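Local atomic coordinates of SmhB (Serratia marcescens, PDB entry 6ZZ5), a protein that serves as one component of Smh, a tripartite alpha-pore-forming toxin, and is captured here in the soluble state that probably precedes membrane insertion. Residues Q23-S28 and G214-M219; N78-F83 and K323-T328; E115-S120 and Q280-W285; V146-V151 and S252-A257; T194-V199 and P210-G215. All coordinates share one frame; numbering follows the deposited sequence.

Contact 1 (Q23-S28 and G214-M219); sequences QTYCNS and GGIAMM
T24, Y25 and S28 of helix 4-30 pack against the G214-G215 turn and the strand that follows it, a buried helix-on-sheet contact between the helical body and the small mixed sheet. The short axes lie 8.9 Å apart and run roughly antiparallel, at 148°. At the turn the G214 N-H donates to S28 OG over 3.0 Å, while that hydroxyl gives its own proton to Y25 O one turn back, 2.6 Å from S28 OG. The chi1 of 79° sets OG between the backbone N and the carbonyl carbon, where it reaches both partners. The Y25 ring lays one face over G214, its CZ 3.4 Å from G214 CA; lacking a side chain and held at positive phi, this glycine lets the ring come down directly on the backbone. The phenol oxygen is anchored by G263 O of helix 252-300. Along the strand the packing is mainly apolar: I216 CG2 presses against S28 CB at 3.6 Å and against T24 CG2 at 3.8 Å, and its other branch points CD1 obliquely at the Y25 ring. M218 bends at chi3 and slides past T24 in the opposite direction, bringing CE to 3.3 Å from T24 OG1, a hydroxyl already bonded to L20 O. On the far side of the strand A217 meets I349 and V353 of helix 349-359, so the sheet is sandwiched between helices. The arrangement is consistent with HBL-like members of the ClyA superfamily, in whose soluble form a hydrophobic head with a beta hairpin probably lies against the long helical bundle.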
# COMPACT_ATOMS: atom_id res chain seq x y z
N GLN A 23 -1.51 -4.06 -1.30
CA GLN A 23 -1.54 -5.53 -1.52
C GLN A 23 -2.99 -6.07 -1.40
O GLN A 23 -3.48 -6.79 -2.31
CB GLN A 23 -0.67 -6.24 -0.48
CG GLN A 23 -0.78 -7.73 -0.56
CD GLN A 23 0.16 -8.38 0.42
OE1 GLN A 23 0.01 -8.21 1.61
NE2 GLN A 23 1.09 -9.17 -0.06
N THR A 24 -3.69 -5.68 -0.34
CA THR A 24 -5.11 -6.11 -0.15
C THR A 24 -5.97 -5.59 -1.30
O THR A 24 -6.82 -6.34 -1.79
CB THR A 24 -5.65 -5.60 1.19
OG1 THR A 24 -4.76 -6.10 2.19
CG2 THR A 24 -7.05 -6.10 1.47
N TYR A 25 -5.80 -4.33 -1.67
CA TYR A 25 -6.53 -3.75 -2.81
C TYR A 25 -6.34 -4.60 -4.05
O TYR A 25 -7.33 -4.89 -4.76
CB TYR A 25 -6.17 -2.28 -3.02
CG TYR A 25 -7.27 -1.50 -3.69
CD1 TYR A 25 -7.55 -1.67 -5.03
CD2 TYR A 25 -8.02 -0.56 -2.99
CE1 TYR A 25 -8.60 -1.01 -5.65
CE2 TYR A 25 -9.08 0.12 -3.58
CZ TYR A 25 -9.35 -0.10 -4.92
OH TYR A 25 -10.38 0.61 -5.44
N CYS A 26 -5.08 -4.94 -4.36
CA CYS A 26 -4.71 -5.77 -5.53
C CYS A 26 -5.42 -7.13 -5.45
O CYS A 26 -5.87 -7.65 -6.49
CB CYS A 26 -3.19 -5.95 -5.66
SG CYS A 26 -2.39 -4.44 -6.21
N ASN A 27 -5.45 -7.75 -4.27
CA ASN A 27 -6.15 -9.06 -4.09
C ASN A 27 -7.64 -8.90 -4.44
O ASN A 27 -8.25 -9.85 -5.05
CB ASN A 27 -5.96 -9.61 -2.66
CG ASN A 27 -4.55 -10.06 -2.39
OD1 ASN A 27 -3.89 -10.49 -3.30
ND2 ASN A 27 -4.15 -10.05 -1.13
N SER A 28 -8.22 -7.76 -4.13
CA SER A 28 -9.66 -7.50 -4.38
C SER A 28 -9.90 -7.40 -5.89
O SER A 28 -10.94 -7.93 -6.38
CB SER A 28 -10.21 -6.30 -3.67
OG SER A 28 -9.89 -5.05 -4.30
N GLY A 214 -12.01 -3.12 -5.04
CA GLY A 214 -11.89 -2.10 -3.98
C GLY A 214 -12.83 -2.36 -2.80
O GLY A 214 -12.92 -1.50 -1.93
N GLY A 215 -13.40 -3.56 -2.70
CA GLY A 215 -14.25 -3.92 -1.55
C GLY A 215 -13.42 -4.62 -0.51
O GLY A 215 -13.42 -5.85 -0.51
N ILE A 216 -12.68 -3.85 0.28
CA ILE A 216 -11.69 -4.38 1.24
C ILE A 216 -11.97 -3.89 2.65
O ILE A 216 -12.40 -2.74 2.85
CB ILE A 216 -10.24 -4.04 0.83
CG1 ILE A 216 -9.95 -2.54 0.78
CG2 ILE A 216 -9.95 -4.71 -0.50
CD1 ILE A 216 -8.50 -2.22 0.70
N ALA A 217 -11.65 -4.76 3.58
CA ALA A 217 -11.56 -4.43 5.02
C ALA A 217 -10.17 -4.84 5.50
O ALA A 217 -9.65 -5.94 5.11
CB ALA A 217 -12.64 -5.12 5.79
N MET A 218 -9.58 -3.96 6.28
CA MET A 218 -8.36 -4.27 7.03
C MET A 218 -8.60 -3.88 8.49
O MET A 218 -9.06 -2.76 8.81
CB MET A 218 -7.16 -3.54 6.42
CG MET A 218 -7.02 -3.74 4.89
SD MET A 218 -5.49 -3.11 4.23
CE MET A 218 -4.26 -4.22 4.89
N MET A 219 -8.25 -4.80 9.35
CA MET A 219 -8.44 -4.67 10.79
C MET A 219 -7.19 -5.17 11.46
O MET A 219 -6.32 -5.68 10.77
CB MET A 219 -9.69 -5.47 11.17
CG MET A 219 -10.93 -4.81 10.64
SD MET A 219 -12.25 -5.95 10.42
CE MET A 219 -11.58 -6.94 9.07

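Contact 2 (N78-F83 and K323-T328); sequences NIQDYF and KVLDGT
Q80 and T328 make the one hydrogen bond between 78-83 and 323-328. Q80 NE2 donates to T328 OG1 over 2.8 Å, almost straight at 172° and in the plane of the amide. The extended glutamine, with CG anti to the backbone N (chi1 -174°), runs far enough to hand its amide across the groove. T328 OG1 in turn donates to L325 O at 2.6 Å, so the hydroxyl is gripped as acceptor and donor together. Beside this link the contact is apolar. I79 CG2 rests against both V324 CG1 at 3.7 Å and T328 CG2 at 3.8 Å; F83 CD2 touches V324 CG1 at 3.8 Å. L325 reaches over with CD2, which rests against Q80 O at 3.6 Å and close to F83 CB. The F83 ring is steadied from its own helix: Y82 CD2 sits over the centre of one face, and I79 CG2 lies in plane at its edge. Further out, M12 of helix 4-30 touches both I79 and T328, T5 backs F83, and M281 and W285 of helix 252-300 also pack on I79. The axes of the two short segments pass at 9.2 Å, 146° apart in direction. The chemistry implies a mainly hydrophobic grip, to which one nearly straight hydrogen bond adds direction and probably helps set the register.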
# COMPACT_ATOMS: atom_id res chain seq x y z
N ASN A 78 17.01 -4.57 3.84
CA ASN A 78 18.21 -3.71 3.55
C ASN A 78 18.41 -2.73 4.69
O ASN A 78 19.54 -2.50 5.06
CB ASN A 78 18.06 -2.96 2.22
CG ASN A 78 18.09 -3.87 1.03
OD1 ASN A 78 18.51 -5.02 1.16
ND2 ASN A 78 17.69 -3.38 -0.13
N ILE A 79 17.33 -2.13 5.21
CA ILE A 79 17.42 -1.23 6.37
C ILE A 79 18.03 -2.04 7.52
O ILE A 79 18.91 -1.55 8.20
CB ILE A 79 16.05 -0.64 6.72
CG1 ILE A 79 15.56 0.25 5.55
CG2 ILE A 79 16.13 0.11 8.03
CD1 ILE A 79 14.23 0.87 5.78
N GLN A 80 17.50 -3.23 7.78
CA GLN A 80 17.98 -4.06 8.89
C GLN A 80 19.49 -4.27 8.68
O GLN A 80 20.24 -4.09 9.66
CB GLN A 80 17.25 -5.39 8.94
CG GLN A 80 17.60 -6.22 10.15
CD GLN A 80 16.73 -7.44 10.24
OE1 GLN A 80 17.17 -8.48 9.85
NE2 GLN A 80 15.48 -7.30 10.67
N ASP A 81 19.90 -4.67 7.49
CA ASP A 81 21.31 -5.05 7.26
C ASP A 81 22.17 -3.79 7.36
O ASP A 81 23.28 -3.89 7.92
CB ASP A 81 21.55 -5.77 5.94
CG ASP A 81 23.05 -6.02 5.72
OD1 ASP A 81 23.75 -6.54 6.67
OD2 ASP A 81 23.51 -5.55 4.70
N TYR A 82 21.68 -2.65 6.89
CA TYR A 82 22.43 -1.37 7.00
C TYR A 82 22.70 -1.07 8.49
O TYR A 82 23.84 -0.84 8.87
CB TYR A 82 21.77 -0.16 6.32
CG TYR A 82 22.56 1.05 6.73
CD1 TYR A 82 23.77 1.34 6.12
CD2 TYR A 82 22.22 1.74 7.87
CE1 TYR A 82 24.58 2.36 6.59
CE2 TYR A 82 23.04 2.75 8.38
CZ TYR A 82 24.25 3.03 7.75
OH TYR A 82 25.07 3.99 8.26
N PHE A 83 21.68 -1.10 9.34
CA PHE A 83 21.79 -0.69 10.74
C PHE A 83 22.56 -1.76 11.52
O PHE A 83 23.26 -1.37 12.47
CB PHE A 83 20.43 -0.27 11.31
CG PHE A 83 20.07 1.13 10.88
CD1 PHE A 83 20.83 2.21 11.30
CD2 PHE A 83 19.06 1.37 9.96
CE1 PHE A 83 20.53 3.51 10.87
CE2 PHE A 83 18.78 2.66 9.52
CZ PHE A 83 19.51 3.72 9.98
N LYS A 323 15.46 1.12 17.95
CA LYS A 323 14.04 1.29 17.55
C LYS A 323 13.88 0.90 16.07
O LYS A 323 12.95 0.20 15.72
CB LYS A 323 13.62 2.72 17.89
CG LYS A 323 12.26 3.16 17.33
CD LYS A 323 11.96 4.63 17.67
CE LYS A 323 13.03 5.54 17.09
NZ LYS A 323 12.71 6.98 17.27
N VAL A 324 14.80 1.30 15.21
CA VAL A 324 14.74 0.95 13.79
C VAL A 324 14.92 -0.55 13.64
O VAL A 324 14.14 -1.19 12.86
CB VAL A 324 15.73 1.74 12.93
CG1 VAL A 324 15.60 1.30 11.50
CG2 VAL A 324 15.48 3.23 13.10
N LEU A 325 15.88 -1.15 14.32
CA LEU A 325 16.09 -2.62 14.19
C LEU A 325 14.84 -3.40 14.67
O LEU A 325 14.41 -4.35 13.97
CB LEU A 325 17.35 -3.04 14.95
CG LEU A 325 18.67 -2.66 14.26
CD1 LEU A 325 19.83 -3.04 15.14
CD2 LEU A 325 18.83 -3.30 12.87
N ASP A 326 14.29 -3.05 15.83
CA ASP A 326 13.02 -3.64 16.34
C ASP A 326 11.93 -3.53 15.25
O ASP A 326 11.21 -4.52 15.02
CB ASP A 326 12.57 -2.94 17.62
CG ASP A 326 13.39 -3.24 18.85
OD1 ASP A 326 14.26 -4.13 18.78
OD2 ASP A 326 13.10 -2.65 19.92
N GLY A 327 11.79 -2.36 14.66
CA GLY A 327 10.79 -2.09 13.59
C GLY A 327 10.98 -3.03 12.43
O GLY A 327 9.99 -3.61 11.95
N THR A 328 12.22 -3.19 11.94
CA THR A 328 12.46 -4.08 10.78
C THR A 328 11.96 -5.48 11.11
O THR A 328 11.41 -6.13 10.20
CB THR A 328 13.94 -4.15 10.35
OG1 THR A 328 14.76 -4.70 11.39
CG2 THR A 328 14.44 -2.77 9.93

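Contact 3 (E115-S120 and Q280-W285); sequences EYQEVS and QMNNAW
Y116, Q117 and S120 on helix 99-151 meet N282 and W285 on helix 252-300 in an antiparallel helix pair of the long bundle, the axes of the two short segments 8.7 Å apart and their directions differing by 164°. W285 fills most of the interface. Y116 CB hovers over the face of its six-membered ring, 3.6 Å from the centroid of that ring, a CH-pi contact, and the two aromatic planes stand obliquely to each other. Further round the indole, S120 CB approaches W285 CD1 at 3.5 Å. The chi1 of -76°, which puts CG beside the backbone N, lays the indole across the groove with NE1 delivered to N75 OD1 of helix 44-92. W285 thereby ties three helices of the elongated bundle, the body typical of ClyA/HBL-type pore-forming toxins. Q117 slides past the tryptophan in the opposite direction, its amide nearly parallel to the indole plane and Q117 CB 3.7 Å from W285 CB. The amide is held at both ends by the partner helix, OE1 by T289 OG1 and NE2 by D286 OD1. S120 OG folds back to donate to Q117 O at 2.6 Å, and this small side chain lets the backbones close in: S120 OG lies only 3.3 Å from N282 CA, and S120 CA is 5.2 Å from N282 CA. Y116 directs its hydroxyl away from the pair to D81 OD2 of helix 44-92.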
# COMPACT_ATOMS: atom_id res chain seq x y z
N GLU A 115 24.10 1.30 -2.61
CA GLU A 115 23.50 0.15 -3.31
C GLU A 115 22.04 0.04 -2.82
O GLU A 115 21.15 -0.20 -3.64
CB GLU A 115 24.39 -1.06 -3.06
CG GLU A 115 23.83 -2.38 -3.50
CD GLU A 115 24.64 -3.58 -2.97
OE1 GLU A 115 25.92 -3.54 -2.95
OE2 GLU A 115 24.01 -4.57 -2.53
N TYR A 116 21.78 0.21 -1.53
CA TYR A 116 20.40 0.10 -0.98
C TYR A 116 19.56 1.27 -1.49
O TYR A 116 18.38 1.09 -1.78
CB TYR A 116 20.41 -0.02 0.54
CG TYR A 116 21.04 -1.29 1.08
CD1 TYR A 116 21.06 -2.44 0.32
CD2 TYR A 116 21.58 -1.34 2.35
CE1 TYR A 116 21.61 -3.62 0.78
CE2 TYR A 116 22.14 -2.53 2.84
CZ TYR A 116 22.11 -3.68 2.07
OH TYR A 116 22.68 -4.86 2.49
N GLN A 117 20.15 2.44 -1.59
CA GLN A 117 19.49 3.63 -2.15
C GLN A 117 19.07 3.34 -3.59
O GLN A 117 17.92 3.67 -3.93
CB GLN A 117 20.41 4.85 -2.10
CG GLN A 117 19.72 6.07 -2.67
CD GLN A 117 20.57 7.30 -2.52
OE1 GLN A 117 21.52 7.34 -1.73
NE2 GLN A 117 20.19 8.33 -3.25
N GLU A 118 19.95 2.77 -4.39
CA GLU A 118 19.66 2.44 -5.81
C GLU A 118 18.54 1.41 -5.88
O GLU A 118 17.72 1.52 -6.79
CB GLU A 118 20.90 1.97 -6.58
CG GLU A 118 20.67 1.85 -8.08
CD GLU A 118 20.12 3.08 -8.81
OE1 GLU A 118 20.17 4.23 -8.28
OE2 GLU A 118 19.60 2.86 -9.91
N VAL A 119 18.49 0.44 -4.96
CA VAL A 119 17.34 -0.49 -4.90
C VAL A 119 16.05 0.34 -4.67
O VAL A 119 15.06 0.08 -5.34
CB VAL A 119 17.52 -1.58 -3.84
CG1 VAL A 119 16.21 -2.34 -3.68
CG2 VAL A 119 18.70 -2.48 -4.21
N SER A 120 16.07 1.29 -3.73
CA SER A 120 14.87 2.08 -3.37
C SER A 120 14.45 2.90 -4.60
O SER A 120 13.25 3.10 -4.81
CB SER A 120 15.09 2.89 -2.13
OG SER A 120 15.81 4.10 -2.44
N GLN A 280 9.47 9.02 -0.58
CA GLN A 280 9.91 9.31 0.82
C GLN A 280 11.03 8.32 1.21
O GLN A 280 12.05 8.75 1.73
CB GLN A 280 8.70 9.29 1.74
CG GLN A 280 9.03 9.47 3.21
CD GLN A 280 7.89 9.34 4.20
OE1 GLN A 280 6.80 8.89 3.89
NE2 GLN A 280 8.17 9.61 5.47
N MET A 281 10.89 7.03 0.92
CA MET A 281 11.92 6.02 1.30
C MET A 281 13.23 6.32 0.58
O MET A 281 14.25 6.33 1.26
CB MET A 281 11.47 4.59 1.01
CG MET A 281 12.33 3.53 1.66
SD MET A 281 12.32 3.56 3.46
CE MET A 281 13.99 4.16 3.75
N ASN A 282 13.20 6.55 -0.74
CA ASN A 282 14.41 6.90 -1.54
C ASN A 282 15.05 8.17 -0.98
O ASN A 282 16.26 8.23 -0.90
CB ASN A 282 14.04 7.08 -3.02
CG ASN A 282 15.18 7.16 -3.98
OD1 ASN A 282 16.37 7.25 -3.61
ND2 ASN A 282 14.84 7.13 -5.25
N ASN A 283 14.25 9.19 -0.64
CA ASN A 283 14.78 10.45 -0.09
C ASN A 283 15.48 10.19 1.26
O ASN A 283 16.52 10.83 1.55
CB ASN A 283 13.67 11.48 0.12
CG ASN A 283 13.15 12.04 -1.19
OD1 ASN A 283 13.79 11.90 -2.22
ND2 ASN A 283 11.99 12.66 -1.11
N ALA A 284 15.00 9.23 2.04
CA ALA A 284 15.60 8.89 3.35
C ALA A 284 16.95 8.19 3.11
O ALA A 284 17.95 8.60 3.73
CB ALA A 284 14.63 8.11 4.19
N TRP A 285 17.03 7.25 2.17
CA TRP A 285 18.34 6.65 1.82
C TRP A 285 19.29 7.75 1.33
O TRP A 285 20.46 7.69 1.67
CB TRP A 285 18.18 5.57 0.76
CG TRP A 285 17.65 4.28 1.27
CD1 TRP A 285 16.43 3.70 0.99
CD2 TRP A 285 18.37 3.32 2.05
NE1 TRP A 285 16.34 2.48 1.58
CE2 TRP A 285 17.50 2.21 2.24
CE3 TRP A 285 19.63 3.32 2.66
CZ2 TRP A 285 17.88 1.08 2.96
CZ3 TRP A 285 20.01 2.18 3.35
CH2 TRP A 285 19.12 1.11 3.54

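Contact 4 (V146-V151 and S252-A257); sequences VNLNNV and SEVLVA
The turns bearing L148 and N149 and those bearing V254 and A257 run almost exactly antiparallel, at 177°, with the axes of the short segments 9.5 Å apart. L148 and V254 carry most of the contact. The CD2 branch of L148 pushes into the surface of the facing helix, 3.6 Å from E253 O and 3.8 Å from A257 CB, while L148 CG slides past V254 CG2 at 4.0 Å. With CG anti to the backbone N (chi1 173°), the leucine points straight across the gap. These turns are the last of helix 99-151 and the first of helix 252-300, so the contact closes one end of the long helical bundle, and L159 of helix 156-184 covers the junction by touching both N149 and V254. N149 crosses V254 obliquely, and N149 OD1 abuts V254 CG2 at 3.3 Å. That carbonyl oxygen is buried by the valine and has no polar partner in the model, whereas the amide nitrogen ND2 bonds to N156 OD1 just beyond the helix end. The end of the E253 side chain leads away from 146-151, and the side chain touches F37 and F40. L148 also reaches S46, and A257 reaches I50 of helix 44-92.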
# COMPACT_ATOMS: atom_id res chain seq x y z
N VAL A 146 -19.57 5.45 -19.84
CA VAL A 146 -20.38 6.52 -20.46
C VAL A 146 -21.08 5.90 -21.68
O VAL A 146 -22.29 6.11 -21.80
CB VAL A 146 -19.55 7.76 -20.83
CG1 VAL A 146 -20.40 8.79 -21.53
CG2 VAL A 146 -18.88 8.36 -19.60
N ASN A 147 -20.36 5.15 -22.52
CA ASN A 147 -20.92 4.57 -23.77
C ASN A 147 -22.07 3.62 -23.39
O ASN A 147 -23.10 3.69 -24.04
CB ASN A 147 -19.84 3.86 -24.59
CG ASN A 147 -18.90 4.85 -25.25
OD1 ASN A 147 -19.32 5.95 -25.60
ND2 ASN A 147 -17.65 4.45 -25.45
N LEU A 148 -21.88 2.77 -22.40
CA LEU A 148 -22.89 1.81 -21.93
C LEU A 148 -24.09 2.58 -21.41
O LEU A 148 -25.20 2.20 -21.80
CB LEU A 148 -22.34 0.87 -20.87
CG LEU A 148 -23.36 -0.04 -20.21
CD1 LEU A 148 -23.96 -1.01 -21.22
CD2 LEU A 148 -22.71 -0.81 -19.09
N ASN A 149 -23.88 3.65 -20.64
CA ASN A 149 -25.01 4.49 -20.16
C ASN A 149 -25.77 5.04 -21.38
O ASN A 149 -27.02 5.00 -21.36
CB ASN A 149 -24.59 5.60 -19.20
CG ASN A 149 -25.72 5.98 -18.25
OD1 ASN A 149 -26.49 5.11 -17.85
ND2 ASN A 149 -25.87 7.25 -17.96
N ASN A 150 -25.06 5.50 -22.41
CA ASN A 150 -25.72 5.99 -23.67
C ASN A 150 -26.51 4.88 -24.36
O ASN A 150 -27.69 5.10 -24.74
CB ASN A 150 -24.72 6.62 -24.65
CG ASN A 150 -24.16 7.91 -24.09
OD1 ASN A 150 -24.81 8.55 -23.27
ND2 ASN A 150 -22.96 8.27 -24.50
N VAL A 151 -25.94 3.68 -24.49
CA VAL A 151 -26.64 2.55 -25.16
C VAL A 151 -27.97 2.32 -24.46
O VAL A 151 -28.93 2.10 -25.17
CB VAL A 151 -25.80 1.26 -25.20
CG1 VAL A 151 -26.64 0.06 -25.62
CG2 VAL A 151 -24.59 1.40 -26.12
N SER A 252 -28.92 -1.39 -14.05
CA SER A 252 -28.15 -2.39 -13.28
C SER A 252 -26.76 -2.63 -13.89
O SER A 252 -25.79 -2.81 -13.14
CB SER A 252 -28.94 -3.64 -13.19
OG SER A 252 -29.85 -3.54 -12.12
N GLU A 253 -26.68 -2.71 -15.22
CA GLU A 253 -25.41 -3.05 -15.90
C GLU A 253 -24.49 -1.83 -15.83
O GLU A 253 -23.29 -1.97 -15.68
CB GLU A 253 -25.70 -3.51 -17.34
CG GLU A 253 -26.35 -4.87 -17.41
CD GLU A 253 -27.76 -4.97 -16.86
OE1 GLU A 253 -28.63 -4.18 -17.35
OE2 GLU A 253 -27.97 -5.81 -15.93
N VAL A 254 -25.06 -0.63 -15.91
CA VAL A 254 -24.30 0.62 -15.75
C VAL A 254 -23.70 0.62 -14.35
O VAL A 254 -22.57 1.05 -14.23
CB VAL A 254 -25.16 1.86 -16.01
CG1 VAL A 254 -24.41 3.11 -15.57
CG2 VAL A 254 -25.57 1.94 -17.47
N LEU A 255 -24.49 0.31 -13.33
CA LEU A 255 -24.04 0.32 -11.92
C LEU A 255 -22.81 -0.58 -11.79
O LEU A 255 -21.84 -0.18 -11.16
CB LEU A 255 -25.17 -0.22 -11.02
CG LEU A 255 -25.57 0.56 -9.77
CD1 LEU A 255 -25.39 2.06 -9.94
CD2 LEU A 255 -27.06 0.28 -9.42
N VAL A 256 -22.90 -1.81 -12.28
CA VAL A 256 -21.76 -2.76 -12.28
C VAL A 256 -20.57 -2.11 -13.00
O VAL A 256 -19.46 -2.13 -12.45
CB VAL A 256 -22.19 -4.10 -12.88
CG1 VAL A 256 -21.01 -5.00 -13.12
CG2 VAL A 256 -23.25 -4.77 -12.00
N ALA A 257 -20.76 -1.55 -14.20
CA ALA A 257 -19.65 -0.95 -14.98
C ALA A 257 -19.02 0.17 -14.15
O ALA A 257 -17.76 0.29 -14.14
CB ALA A 257 -20.15 -0.44 -16.29

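Contact 5 (T194-V199 and P210-G215); sequences TAIGAV and PVVMGG
G197 and G215 carry the antiparallel pairing of strands 191-196 and 216-221 on past their regular ends: G197 N donates to G215 O over 2.8 Å at 162°, with the donor tilted out of the carbonyl plane. Two residues further on, V199 N donates to V211 O at 3.0 Å, nearly in line with the carbonyl bond. Between these two bonds the second segment folds into a type II turn, V212 to G215, closed by G215 N donating to V212 O at 2.8 Å. G197 O meets no N-H across the segments; it faces the C-H groups of V212 CA and G215 CA, the latter 3.2 Å away, and lies 3.1 Å from G215 O, two acceptors that cannot bond to each other. G215 O, besides its amide donor, receives the CA-H of I196, and V211 O likewise takes that of A198. The side chains fill in around this polar seam. V199 CG1 rests on G215 CA at 3.5 Å, and I196 CG2 meets V212 CB at 3.9 Å, the two side chains crossing at about a right angle. Backbone groups not used between the segments find partners beyond them: Q32 OE1 accepts the N-H groups of V212 and M213, Q32 NE2 donates to P210 O, S28 OG holds G214 N, and R240 NH1 donates to G214 O. A198 pairs with the backbone of I349. The chemistry implies a loop shaped chiefly by main-chain bonds, with G215 allowing the two backbones to press together and apolar side chains packing beside those bonds.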
# COMPACT_ATOMS: atom_id res chain seq x y z
N THR A 194 -7.62 -9.25 6.99
CA THR A 194 -8.15 -8.68 5.72
C THR A 194 -9.31 -9.53 5.26
O THR A 194 -9.44 -10.73 5.62
CB THR A 194 -7.08 -8.53 4.62
OG1 THR A 194 -6.63 -9.81 4.17
CG2 THR A 194 -5.88 -7.77 5.10
N ALA A 195 -10.19 -8.86 4.51
CA ALA A 195 -11.38 -9.48 3.94
C ALA A 195 -11.76 -8.69 2.71
O ALA A 195 -11.47 -7.46 2.65
CB ALA A 195 -12.49 -9.52 4.95
N ILE A 196 -12.22 -9.43 1.71
CA ILE A 196 -12.67 -8.85 0.42
C ILE A 196 -14.14 -9.17 0.22
O ILE A 196 -14.54 -10.31 0.43
CB ILE A 196 -11.75 -9.44 -0.67
CG1 ILE A 196 -10.35 -8.83 -0.54
CG2 ILE A 196 -12.35 -9.18 -2.05
CD1 ILE A 196 -9.26 -9.67 -1.16
N GLY A 197 -14.94 -8.19 -0.21
CA GLY A 197 -16.36 -8.46 -0.45
C GLY A 197 -16.99 -7.37 -1.30
O GLY A 197 -16.33 -6.37 -1.59
N ALA A 198 -18.27 -7.51 -1.59
CA ALA A 198 -18.99 -6.56 -2.48
C ALA A 198 -19.02 -5.15 -1.89
O ALA A 198 -19.19 -4.98 -0.68
CB ALA A 198 -20.36 -7.08 -2.80
N VAL A 199 -18.92 -4.16 -2.76
CA VAL A 199 -18.90 -2.72 -2.39
C VAL A 199 -20.32 -2.18 -2.21
O VAL A 199 -20.43 -1.07 -1.72
CB VAL A 199 -18.17 -1.89 -3.47
CG1 VAL A 199 -16.71 -2.35 -3.57
CG2 VAL A 199 -18.88 -1.90 -4.82
N PRO A 210 -21.73 -9.08 -8.72
CA PRO A 210 -21.26 -8.40 -7.52
C PRO A 210 -19.86 -7.86 -7.84
O PRO A 210 -19.12 -8.56 -8.51
CB PRO A 210 -21.09 -9.48 -6.46
CG PRO A 210 -20.92 -10.78 -7.26
CD PRO A 210 -21.72 -10.55 -8.54
N VAL A 211 -19.55 -6.68 -7.32
CA VAL A 211 -18.23 -6.04 -7.55
C VAL A 211 -17.49 -5.98 -6.22
O VAL A 211 -17.92 -5.25 -5.32
CB VAL A 211 -18.38 -4.68 -8.26
CG1 VAL A 211 -17.05 -3.98 -8.44
CG2 VAL A 211 -19.05 -4.88 -9.61
N VAL A 212 -16.41 -6.74 -6.14
CA VAL A 212 -15.54 -6.79 -4.94
C VAL A 212 -14.31 -5.92 -5.18
O VAL A 212 -13.51 -5.79 -4.32
CB VAL A 212 -15.17 -8.24 -4.57
CG1 VAL A 212 -16.39 -9.11 -4.36
CG2 VAL A 212 -14.32 -8.91 -5.63
N MET A 213 -14.12 -5.39 -6.37
CA MET A 213 -12.97 -4.55 -6.73
C MET A 213 -13.00 -3.27 -5.87
O MET A 213 -13.99 -2.55 -5.92
CB MET A 213 -13.04 -4.15 -8.19
CG MET A 213 -11.71 -3.78 -8.74
SD MET A 213 -11.78 -3.48 -10.55
CE MET A 213 -12.90 -4.77 -10.96
N GLY A 214 -12.01 -3.12 -5.04
CA GLY A 214 -11.89 -2.10 -3.98
C GLY A 214 -12.83 -2.36 -2.80
O GLY A 214 -12.92 -1.50 -1.93
N GLY A 215 -13.40 -3.56 -2.70
CA GLY A 215 -14.25 -3.92 -1.55
C GLY A 215 -13.42 -4.62 -0.51
O GLY A 215 -13.42 -5.85 -0.51

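Overall arrangement
All five contacts are largely buried, but their chemistry follows their place. Contacts 1 and 5 share G214 and G215 and, about 7 Å apart between centres, both reach the same sheet: contact 5 works through main-chain bonds, contact 1 by seating that sheet on a helix. Contacts 2 and 3 touch through Y116 and D81, I79 and W285, joining four helices by side chains, one with a polar clasp, the other around an indole. Contact 4 uses the helices of contact 3, about 44 Å away between centres, on the opposite side of the chain's centre; it is smaller, mainly aliphatic and, like contact 3, without a clear hydrogen bond across it. V256 O lightly touches V211 of contact 5.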